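Local coordinates for putative uncharacterized protein (PDB 4KTB), which is of unknown function but belongs to the NUDIX hydrolase clan and may act as an asymmetric diadenosine tetraphosphate hydrolase, at residues 83-88 / 136-141. Residues are numbered along the deposited sequence; the frame is centred on the assembly and turned at random.
Sequences ERVRDA and LAYIVP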
loop_
_atom_site.group_PDB
_atom_site.type_symbol
_atom_site.label_atom_id
_atom_site.label_comp_id
_atom_site.label_asym_id
_atom_site.label_seq_id
_atom_site.Cartn_x
_atom_site.Cartn_y
_atom_site.Cartn_z
ATOM N N GLU A 83 15.037 8.927 16.183
ATOM C CA GLU A 83 13.695 9.488 16.108
ATOM C C GLU A 83 12.858 8.575 15.224
ATOM O O GLU A 83 13.247 8.312 14.087
ATOM C CB GLU A 83 13.735 10.889 15.492
ATOM C CG GLU A 83 12.407 11.377 14.917
ATOM C CD GLU A 83 12.477 12.819 14.423
ATOM O OE1 GLU A 83 13.191 13.091 13.433
ATOM O OE2 GLU A 83 11.819 13.692 15.026
ATOM N N ARG A 84 11.725 8.081 15.723
ATOM C CA ARG A 84 10.821 7.292 14.868
ATOM C C ARG A 84 10.279 8.109 13.696
ATOM O O ARG A 84 10.130 9.316 13.788
ATOM C CB ARG A 84 9.637 6.742 15.657
ATOM C CG ARG A 84 10.021 5.787 16.764
ATOM C CD ARG A 84 8.762 5.181 17.379
ATOM N NE ARG A 84 7.788 6.217 17.725
ATOM C CZ ARG A 84 6.525 5.993 18.078
ATOM N NH1 ARG A 84 5.736 7.021 18.360
ATOM N NH2 ARG A 84 6.054 4.755 18.151
ATOM N N VAL A 85 9.974 7.438 12.592
ATOM C CA VAL A 85 9.480 8.136 11.410
ATOM C C VAL A 85 8.179 8.877 11.685
ATOM O O VAL A 85 8.051 10.044 11.340
ATOM C CB VAL A 85 9.290 7.166 10.216
ATOM C CG1 VAL A 85 8.648 7.885 9.023
ATOM C CG2 VAL A 85 10.621 6.582 9.806
ATOM N N ARG A 86 7.227 8.200 12.327
ATOM C CA ARG A 86 5.919 8.796 12.589
ATOM C C ARG A 86 6.068 10.027 13.479
ATOM O O ARG A 86 5.275 10.964 13.379
ATOM C CB ARG A 86 4.942 7.779 13.204
ATOM C CG ARG A 86 5.284 7.309 14.613
ATOM C CD ARG A 86 4.260 6.265 15.090
ATOM N NE ARG A 86 4.157 5.129 14.164
ATOM C CZ ARG A 86 3.088 4.825 13.425
ATOM N NH1 ARG A 86 3.122 3.772 12.620
ATOM N NH2 ARG A 86 1.987 5.560 13.492
ATOM N N ASP A 87 7.104 10.024 14.324
ATOM C CA ASP A 87 7.419 11.151 15.206
ATOM C C ASP A 87 8.070 12.303 14.436
ATOM O O ASP A 87 7.820 13.470 14.720
ATOM C CB ASP A 87 8.372 10.719 16.332
ATOM C CG ASP A 87 7.708 9.823 17.358
ATOM O OD1 ASP A 87 6.492 9.971 17.584
ATOM O OD2 ASP A 87 8.416 8.973 17.944
ATOM N N ALA A 88 8.942 11.962 13.495
ATOM C CA ALA A 88 9.474 12.961 12.571
ATOM C C ALA A 88 8.327 13.625 11.817
ATOM O O ALA A 88 8.381 14.812 11.519
ATOM C CB ALA A 88 10.448 12.333 11.594
ATOM N N LEU A 136 10.257 8.892 2.711
ATOM C CA LEU A 136 8.981 8.196 2.878
ATOM C C LEU A 136 7.850 9.210 2.883
ATOM O O LEU A 136 7.763 10.061 3.773
ATOM C CB LEU A 136 8.961 7.419 4.192
ATOM C CG LEU A 136 10.019 6.331 4.291
ATOM C CD1 LEU A 136 10.044 5.721 5.682
ATOM C CD2 LEU A 136 9.742 5.261 3.277
ATOM N N ALA A 137 6.987 9.128 1.879
ATOM C CA ALA A 137 6.018 10.186 1.666
ATOM C C ALA A 137 4.670 9.762 2.189
ATOM O O ALA A 137 4.246 8.631 1.986
ATOM C CB ALA A 137 5.936 10.558 0.198
ATOM N N TYR A 138 3.994 10.675 2.871
ATOM C CA TYR A 138 2.661 10.383 3.349
ATOM C C TYR A 138 1.712 11.527 3.052
ATOM O O TYR A 138 2.109 12.685 3.001
ATOM C CB TYR A 138 2.674 10.107 4.854
ATOM C CG TYR A 138 3.610 9.007 5.302
ATOM C CD1 TYR A 138 4.951 9.270 5.509
ATOM C CD2 TYR A 138 3.150 7.717 5.542
ATOM C CE1 TYR A 138 5.815 8.289 5.930
ATOM C CE2 TYR A 138 4.017 6.715 5.969
ATOM C CZ TYR A 138 5.354 7.022 6.158
ATOM O OH TYR A 138 6.251 6.081 6.573
ATOM N N ILE A 139 0.450 11.186 2.842
ATOM C CA ILE A 139 -0.614 12.173 2.838
ATOM C C ILE A 139 -1.087 12.346 4.276
ATOM O O ILE A 139 -1.503 11.375 4.926
ATOM C CB ILE A 139 -1.798 11.687 2.016
ATOM C CG1 ILE A 139 -1.446 11.668 0.532
ATOM C CG2 ILE A 139 -3.008 12.569 2.230
ATOM C CD1 ILE A 139 -2.475 10.947 -0.300
ATOM N N VAL A 140 -1.046 13.578 4.773
ATOM C CA VAL A 140 -1.432 13.833 6.152
ATOM C C VAL A 140 -2.617 14.797 6.249
ATOM O O VAL A 140 -2.496 15.986 5.937
ATOM C CB VAL A 140 -0.265 14.352 6.997
ATOM C CG1 VAL A 140 -0.694 14.433 8.460
ATOM C CG2 VAL A 140 0.965 13.453 6.853
ATOM N N PRO A 141 -3.785 14.272 6.649
ATOM C CA PRO A 141 -4.874 15.221 6.838
ATOM C C PRO A 141 -4.567 15.992 8.105
ATOM O O PRO A 141 -3.983 15.422 9.037
ATOM C CB PRO A 141 -6.106 14.321 7.025
ATOM C CG PRO A 141 -5.702 12.980 6.427
ATOM C CD PRO A 141 -4.238 12.876 6.771
#
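V85, in the first turn of helix 85-97, lies over L136 and Y138 of strand 133-141, with the CA atoms of V85 and L136 8.5 Å apart. All three residues are buried. Both methyls of V85 come near L136 CD1, CG1 at 4.2 Å and CG2 at 4.3 Å. The CB of V85 points toward the strand; with CG1 anti to the backbone N (chi1 175°), this methyl alone reaches the hydroxyl end of Y138, 3.9 Å from V85 CG1 to Y138 OH. The side chains of V85 and Y138 cross at about a right angle, and CG1 meets the ring obliquely. The Y138 hydroxyl is hydrogen-bonded to P109 O, which ties down the end of the ring. V85 also packs on V42 of the neighbouring sheet strand 39-49 and on V134 of a second subunit, where L136 meets its own counterpart.

On the other face of the strand, A137 and I139 meet helix 176-186. Helices on both faces of a mixed sheet are consistent with the alpha/beta/alpha sandwich of the NUDIX fold.

R84, the N-cap residue, holds D87 side-on. R84 NE reaches D87 OD2 at 2.8 Å from above the carboxylate plane. R84 NH1 meets D87 OD1 at 3.1 Å on the syn side, 30° out of that plane.

Between 83-88 and 136-141 the contact is small (95 Å²) and purely apolar, while R84 pairs with D87 and with D54 of a third subunit.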